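Local coordinates for protein UDP-N-acetylglucosamine 4,6-dehydratase (Vibrio fischeri, PDB 3PVZ) that binds NAD in a Rossmann-type domain and probably acts as a lyase, dehydrating UDP-N-acetylglucosamine at the 4,6 positions, at residues L122-E128 with V172-G176; I138-F143 with F357-I361. All coordinates share one frame; numbering follows the deposited sequence.

Contact 1. Residues L122-E128 with V172-G176. With NAD (nicotinamide-adenine-dinucleotide), chain E.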
loop_
_atom_site.group_PDB
_atom_site.type_symbol
_atom_site.label_atom_id
_atom_site.label_comp_id
_atom_site.label_asym_id
_atom_site.label_seq_id
_atom_site.Cartn_x
_atom_site.Cartn_y
_atom_site.Cartn_z
ATOM N N LEU A 122 -0.100 6.972 -6.472
ATOM C CA LEU A 122 0.687 7.494 -5.374
ATOM C C LEU A 122 0.228 8.920 -5.190
ATOM O O LEU A 122 0.197 9.673 -6.175
ATOM C CB LEU A 122 2.196 7.496 -5.675
ATOM C CG LEU A 122 2.940 6.334 -5.050
ATOM C CD1 LEU A 122 2.649 5.080 -5.897
ATOM C CD2 LEU A 122 4.424 6.642 -4.978
ATOM N N LYS A 123 -0.161 9.267 -3.956
ATOM C CA LYS A 123 -0.855 10.526 -3.711
ATOM C C LYS A 123 -0.191 11.452 -2.693
ATOM O O LYS A 123 -0.594 12.603 -2.629
ATOM C CB LYS A 123 -2.321 10.285 -3.284
ATOM C CG LYS A 123 -2.470 9.592 -1.907
ATOM C CD LYS A 123 -3.855 9.723 -1.318
ATOM C CE LYS A 123 -3.967 8.929 0.003
ATOM N NZ LYS A 123 -5.394 8.969 0.541
ATOM N N HIS A 124 0.798 10.974 -1.914
ATOM C CA HIS A 124 1.428 11.793 -0.871
ATOM C C HIS A 124 2.442 12.752 -1.439
ATOM O O HIS A 124 3.373 12.363 -2.138
ATOM C CB HIS A 124 2.040 10.920 0.226
ATOM C CG HIS A 124 1.005 10.302 1.097
ATOM N ND1 HIS A 124 0.459 10.962 2.173
ATOM C CD2 HIS A 124 0.332 9.128 0.986
ATOM C CE1 HIS A 124 -0.495 10.213 2.703
ATOM N NE2 HIS A 124 -0.584 9.088 2.007
ATOM N N VAL A 125 2.231 14.028 -1.151
ATOM C CA VAL A 125 3.074 15.118 -1.667
ATOM C C VAL A 125 4.575 14.840 -1.419
ATOM O O VAL A 125 5.410 15.100 -2.275
ATOM C CB VAL A 125 2.606 16.476 -1.049
ATOM C CG1 VAL A 125 3.657 17.590 -1.263
ATOM C CG2 VAL A 125 1.265 16.847 -1.631
ATOM N N ARG A 126 4.865 14.263 -0.257
ATOM C CA ARG A 126 6.216 13.913 0.161
ATOM C C ARG A 126 6.841 12.809 -0.689
ATOM O O ARG A 126 8.029 12.567 -0.615
ATOM C CB ARG A 126 6.176 13.462 1.625
ATOM C CG ARG A 126 5.246 12.249 1.894
ATOM C CD ARG A 126 4.237 12.537 3.023
ATOM N NE ARG A 126 2.884 12.799 2.534
ATOM C CZ ARG A 126 2.438 13.998 2.156
ATOM N NH1 ARG A 126 3.229 15.056 2.239
ATOM N NH2 ARG A 126 1.194 14.150 1.707
ATOM N N SER A 127 6.036 12.138 -1.511
ATOM C CA SER A 127 6.577 11.126 -2.406
ATOM C C SER A 127 7.489 11.779 -3.445
ATOM O O SER A 127 8.100 11.104 -4.262
ATOM C CB SER A 127 5.458 10.283 -3.042
ATOM O OG SER A 127 4.893 9.396 -2.068
ATOM N N GLU A 128 7.586 13.100 -3.380
ATOM C CA GLU A 128 8.577 13.877 -4.104
ATOM C C GLU A 128 9.995 13.869 -3.578
ATOM O O GLU A 128 10.875 14.374 -4.265
ATOM C CB GLU A 128 8.193 15.348 -4.007
ATOM C CG GLU A 128 7.542 15.874 -5.182
ATOM C CD GLU A 128 7.265 17.342 -4.996
ATOM O OE1 GLU A 128 8.242 18.101 -4.800
ATOM O OE2 GLU A 128 6.074 17.712 -5.059
ATOM N N VAL A 172 1.321 23.043 -7.944
ATOM C CA VAL A 172 2.350 23.709 -7.164
ATOM C C VAL A 172 3.428 22.714 -6.681
ATOM O O VAL A 172 4.514 23.121 -6.283
ATOM C CB VAL A 172 1.696 24.501 -5.977
ATOM C CG1 VAL A 172 0.920 25.720 -6.511
ATOM C CG2 VAL A 172 0.761 23.601 -5.120
ATOM N N ASN A 173 3.137 21.417 -6.763
ATOM C CA ASN A 173 4.076 20.355 -6.375
ATOM C C ASN A 173 4.127 19.257 -7.473
ATOM O O ASN A 173 3.368 19.328 -8.426
ATOM C CB ASN A 173 3.675 19.810 -5.014
ATOM C CG ASN A 173 2.234 19.359 -4.972
ATOM O OD1 ASN A 173 1.721 18.791 -5.936
ATOM N ND2 ASN A 173 1.578 19.580 -3.848
HETATM N N MSE A 174 5.027 18.281 -7.363
HETATM C CA MSE A 174 5.238 17.271 -8.427
HETATM C C MSE A 174 4.069 16.279 -8.549
HETATM O O MSE A 174 3.829 15.720 -9.616
HETATM C CB MSE A 174 6.547 16.491 -8.224
HETATM C CG MSE A 174 7.820 17.348 -8.146
HETATM SE SE MSE A 174 8.102 18.210 -9.814
HETATM C CE MSE A 174 8.871 16.690 -10.802
HETATM N N MSE A 175 3.388 16.040 -7.440
HETATM C CA MSE A 175 2.150 15.268 -7.400
HETATM C C MSE A 175 1.130 15.791 -8.390
HETATM O O MSE A 175 0.654 15.073 -9.274
HETATM C CB MSE A 175 1.526 15.383 -6.008
HETATM C CG MSE A 175 1.532 14.168 -5.243
HETATM SE SE MSE A 175 0.313 12.986 -6.127
HETATM C CE MSE A 175 -1.273 14.101 -5.763
ATOM N N GLY A 176 0.787 17.062 -8.204
ATOM C CA GLY A 176 -0.185 17.725 -9.028
ATOM C C GLY A 176 0.313 17.828 -10.435
ATOM O O GLY A 176 -0.468 17.691 -11.366
HETATM P PA NAD E . -5.387 5.428 -1.497
HETATM O O1A NAD E . -3.956 5.520 -1.078
HETATM O O2A NAD E . -6.237 5.000 -0.340
HETATM O O5B NAD E . -5.633 4.188 -2.462
HETATM C C5B NAD E . -4.792 4.125 -3.635
HETATM C C4B NAD E . -4.813 2.634 -3.987
HETATM O O4B NAD E . -4.063 2.345 -5.149
HETATM C C3B NAD E . -4.204 1.798 -2.817
HETATM O O3B NAD E . -5.084 0.772 -2.406
HETATM C C2B NAD E . -2.902 1.245 -3.442
HETATM O O2B NAD E . -2.432 0.037 -2.856
HETATM C C1B NAD E . -3.388 1.138 -4.906
HETATM N N9A NAD E . -2.261 1.069 -5.824
HETATM C C8A NAD E . -1.241 1.932 -5.923
HETATM N N7A NAD E . -0.381 1.539 -6.805
HETATM C C5A NAD E . -0.893 0.410 -7.382
HETATM C C6A NAD E . -0.450 -0.469 -8.366
HETATM N N6A NAD E . 0.722 -0.155 -9.009
HETATM N N1A NAD E . -1.176 -1.536 -8.687
HETATM C C2A NAD E . -2.314 -1.799 -8.053
HETATM N N3A NAD E . -2.752 -1.010 -7.103
HETATM C C4A NAD E . -2.085 0.081 -6.752
HETATM O O3 NAD E . -5.825 6.823 -2.169
HETATM P PN NAD E . -7.397 7.249 -2.161
HETATM O O1N NAD E . -7.678 8.167 -0.982
HETATM O O2N NAD E . -8.429 6.207 -2.301
HETATM O O5D NAD E . -7.367 8.322 -3.416
HETATM C C5D NAD E . -7.412 7.657 -4.670
HETATM C C4D NAD E . -7.333 8.700 -5.791
HETATM O O4D NAD E . -8.196 9.839 -5.481
HETATM C C3D NAD E . -5.901 9.273 -5.877
HETATM O O3D NAD E . -5.556 9.729 -7.205
HETATM C C2D NAD E . -5.991 10.546 -5.005
HETATM O O2D NAD E . -4.998 11.523 -5.351
HETATM C C1D NAD E . -7.392 11.046 -5.357
HETATM N N1N NAD E . -7.929 11.970 -4.347
HETATM C C2N NAD E . -8.095 11.522 -3.096
HETATM C C3N NAD E . -8.610 12.341 -2.113
HETATM C C7N NAD E . -8.773 11.875 -0.726
HETATM O O7N NAD E . -9.164 12.708 0.089
HETATM N N7N NAD E . -8.482 10.625 -0.336
HETATM C C4N NAD E . -8.968 13.673 -2.438
HETATM C C5N NAD E . -8.796 14.093 -3.747
HETATM C C6N NAD E . -8.259 13.218 -4.692
#
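Glu128 comes across the start of helix 174-189 and takes the first amide of that helix. Met174 N donates to Glu128 OE2 at 2.6 Å, from well above the carboxylate plane, with the N-H pointing at the oxygen to within about 22° of a straight line. The glutamate chain runs extended from CG and lies across Met174 at about a right angle, so Glu128 CD sits only 3.2 Å from Met174 CG. Asn173 is the N-cap: its first torsion, 54°, holds CG between N and the carbonyl carbon, and OD1 accepts from Gly176 N at 3.0 Å. Two side chains thus serve the first turn, one from each segment.

The other tight spot belongs to Met175, a selenomethionine like Met174. Its chain bends back along the loop backbone, bringing Met175 SE within 3.3 Å of Leu122 O and Met175 CE within 3.5 Å of Lys123 O. Around Val125 and Asn173 the fit is looser and partly open to solvent; Val125 CG2 merely rests against Asn173 ND2 at 3.5 Å. Away from the helix, the extended chain of Lys123 carries NZ to the NAD pyrophosphate, 2.9 Å from O1N, and NZ also bonds Asp207 O. His124 turns away too, its NE2 bonded to Asn71 of the second subunit.

Met175 stands four residues before the NAD-binding Lys179, the spacing of the YxxxK motif of short-chain dehydrogenases, with methionine apparently in the tyrosine's place. The chemistry is therefore divided: the amide of Asn173 caps the helix end and the carboxylate of Glu128 takes its first N-H; the partial positive charge there probably steadies Glu128 as an anion, while the same loop hands a lysine to the cofactor's phosphate.

Contact 2. Residues I138-F143 with F357-I361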
loop_
_atom_site.group_PDB
_atom_site.type_symbol
_atom_site.label_atom_id
_atom_site.label_comp_id
_atom_site.label_asym_id
_atom_site.label_seq_id
_atom_site.Cartn_x
_atom_site.Cartn_y
_atom_site.Cartn_z
ATOM N N ILE A 138 5.415 8.667 -11.136
ATOM C CA ILE A 138 5.201 8.897 -12.561
ATOM C C ILE A 138 4.709 7.603 -13.228
ATOM O O ILE A 138 3.827 7.657 -14.086
ATOM C CB ILE A 138 6.482 9.376 -13.269
ATOM C CG1 ILE A 138 6.808 10.816 -12.883
ATOM C CG2 ILE A 138 6.327 9.275 -14.774
ATOM C CD1 ILE A 138 8.230 11.161 -13.207
ATOM N N ASP A 139 5.256 6.463 -12.813
ATOM C CA ASP A 139 4.904 5.166 -13.414
ATOM C C ASP A 139 3.492 4.786 -13.051
ATOM O O ASP A 139 2.693 4.380 -13.937
ATOM C CB ASP A 139 5.856 4.035 -12.972
ATOM C CG ASP A 139 7.140 3.994 -13.775
ATOM O OD1 ASP A 139 7.146 4.542 -14.901
ATOM O OD2 ASP A 139 8.157 3.413 -13.283
ATOM N N VAL A 140 3.175 4.940 -11.758
ATOM C CA VAL A 140 1.832 4.636 -11.251
ATOM C C VAL A 140 0.803 5.665 -11.730
ATOM O O VAL A 140 -0.292 5.280 -12.138
ATOM C CB VAL A 140 1.783 4.548 -9.733
ATOM C CG1 VAL A 140 0.311 4.413 -9.269
ATOM C CG2 VAL A 140 2.627 3.387 -9.215
ATOM N N ASN A 141 1.126 6.966 -11.704
ATOM C CA ASN A 141 0.080 7.917 -11.976
ATOM C C ASN A 141 -0.019 8.170 -13.490
ATOM O O ASN A 141 -1.112 8.375 -13.961
ATOM C CB ASN A 141 0.243 9.266 -11.247
ATOM C CG ASN A 141 0.175 9.181 -9.723
ATOM O OD1 ASN A 141 -0.230 8.177 -9.105
ATOM N ND2 ASN A 141 0.592 10.290 -9.095
ATOM N N VAL A 142 1.081 8.163 -14.241
ATOM C CA VAL A 142 1.009 8.450 -15.704
ATOM C C VAL A 142 0.961 7.162 -16.564
ATOM O O VAL A 142 -0.071 6.852 -17.186
ATOM C CB VAL A 142 2.161 9.365 -16.158
ATOM C CG1 VAL A 142 2.021 9.776 -17.634
ATOM C CG2 VAL A 142 2.235 10.622 -15.243
ATOM N N PHE A 143 2.042 6.388 -16.534
ATOM C CA PHE A 143 2.213 5.270 -17.448
ATOM C C PHE A 143 1.296 4.080 -17.244
ATOM O O PHE A 143 0.829 3.512 -18.215
ATOM C CB PHE A 143 3.684 4.872 -17.532
ATOM C CG PHE A 143 4.540 5.943 -18.172
ATOM C CD1 PHE A 143 4.326 6.314 -19.503
ATOM C CD2 PHE A 143 5.477 6.628 -17.439
ATOM C CE1 PHE A 143 5.059 7.324 -20.056
ATOM C CE2 PHE A 143 6.234 7.625 -18.009
ATOM C CZ PHE A 143 6.025 7.978 -19.296
ATOM N N PHE A 357 8.197 13.011 -23.352
ATOM C CA PHE A 357 8.088 12.524 -21.989
ATOM C C PHE A 357 8.361 11.023 -21.975
ATOM O O PHE A 357 9.154 10.553 -21.192
ATOM C CB PHE A 357 6.696 12.861 -21.432
ATOM C CG PHE A 357 6.534 12.602 -19.957
ATOM C CD1 PHE A 357 6.974 13.528 -19.027
ATOM C CD2 PHE A 357 5.946 11.450 -19.505
ATOM C CE1 PHE A 357 6.822 13.305 -17.669
ATOM C CE2 PHE A 357 5.804 11.217 -18.143
ATOM C CZ PHE A 357 6.259 12.161 -17.228
ATOM N N GLU A 358 7.731 10.275 -22.867
ATOM C CA GLU A 358 8.000 8.832 -22.943
ATOM C C GLU A 358 9.459 8.555 -23.313
ATOM O O GLU A 358 10.048 7.629 -22.809
ATOM C CB GLU A 358 7.109 8.149 -23.963
ATOM C CG GLU A 358 5.626 8.162 -23.641
ATOM C CD GLU A 358 4.751 7.892 -24.872
ATOM O OE1 GLU A 358 5.248 8.131 -26.007
ATOM O OE2 GLU A 358 3.580 7.443 -24.701
ATOM N N GLN A 359 10.039 9.365 -24.187
ATOM C CA GLN A 359 11.410 9.144 -24.627
ATOM C C GLN A 359 12.416 9.439 -23.515
ATOM O O GLN A 359 13.256 8.605 -23.215
ATOM C CB GLN A 359 11.728 9.972 -25.891
ATOM C CG GLN A 359 13.110 9.695 -26.472
ATOM C CD GLN A 359 13.541 10.706 -27.532
ATOM O OE1 GLN A 359 13.048 11.847 -27.582
ATOM N NE2 GLN A 359 14.481 10.286 -28.389
ATOM N N LYS A 360 12.321 10.623 -22.918
ATOM C CA LYS A 360 13.187 11.024 -21.801
ATOM C C LYS A 360 13.020 10.174 -20.527
ATOM O O LYS A 360 13.993 9.912 -19.841
ATOM C CB LYS A 360 12.962 12.496 -21.443
ATOM C CG LYS A 360 13.435 13.457 -22.494
ATOM C CD LYS A 360 14.887 13.810 -22.306
ATOM C CE LYS A 360 15.424 14.631 -23.478
ATOM N NZ LYS A 360 15.260 13.917 -24.797
ATOM N N ILE A 361 11.796 9.773 -20.182
ATOM C CA ILE A 361 11.615 8.902 -19.017
ATOM C C ILE A 361 12.216 7.523 -19.301
ATOM O O ILE A 361 12.969 7.006 -18.466
ATOM C CB ILE A 361 10.153 8.758 -18.579
ATOM C CG1 ILE A 361 9.635 10.065 -17.979
ATOM C CG2 ILE A 361 10.023 7.650 -17.525
ATOM C CD1 ILE A 361 10.086 10.306 -16.538
#
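Phe143 and Phe357 bridge two helices that run nearly antiparallel, at 162°, their local axes 13.1 Å apart. The ring planes differ by only 25°, but they are slid so far past each other, with centroids 5.5 Å apart, that there is barely any overlap; the contact is made by the end of one ring, Phe143 CZ lying 3.4 Å from Phe357 CE2. Phe357 leans across the gap because its CG is anti to the backbone N (chi1 -171°). One face of its ring is backed by its own helix neighbour one turn on, with Ile361 CG1 3.9 Å above the ring centre, and Ile138 CG2 meets it at the edge, 3.8 Å from Phe357 CZ.

Around Phe143, the aliphatic part of Glu358 comes in at the edge, CG being 3.7 Å from Phe143 CE1, while Ile361 CG2 approaches Phe143 CE2 obliquely. Farther along, Ile138 and Ile361 reach tip to tip, and Val142 touches Phe357 more lightly. On helix 131-154 a wider pi-type turn gives Ile138 O two donors, Val142 N and Phe143 N.

Phe185 of helix 174-189 packs on Val142, Phe357 and Glu358, and helix 372-382 covers Ile138 and Phe357. The contact thus ties helix 351-367, next to last in the chain, to helix 131-154, which connects the parallel strands 115-118 and 159-163 of the Rossmann-type sheet.

How the contacts relate
Contact 2 is the buried one, almost wholly apolar, with only the aliphatic part of Glu358 at its margin, and without a hydrogen bond between its helices; contact 1 is partly buried and mixed, polar bonds beside selenomethionine packing, and placed where cofactor and second subunit meet the loop. They abut directly. Asn141 on helix 131-154 accepts from Leu122 N through OD1 at 2.9 Å, and Val140 packs on Leu122, so the loop of contact 1 is held to the helix that follows it. Helix 174-189 serves both, giving contact 1 its capped start and contact 2 the neighbouring Phe185. Helix 372-382 also spans the two, Ile375 and Phe379 touching both Met174 and Ile138.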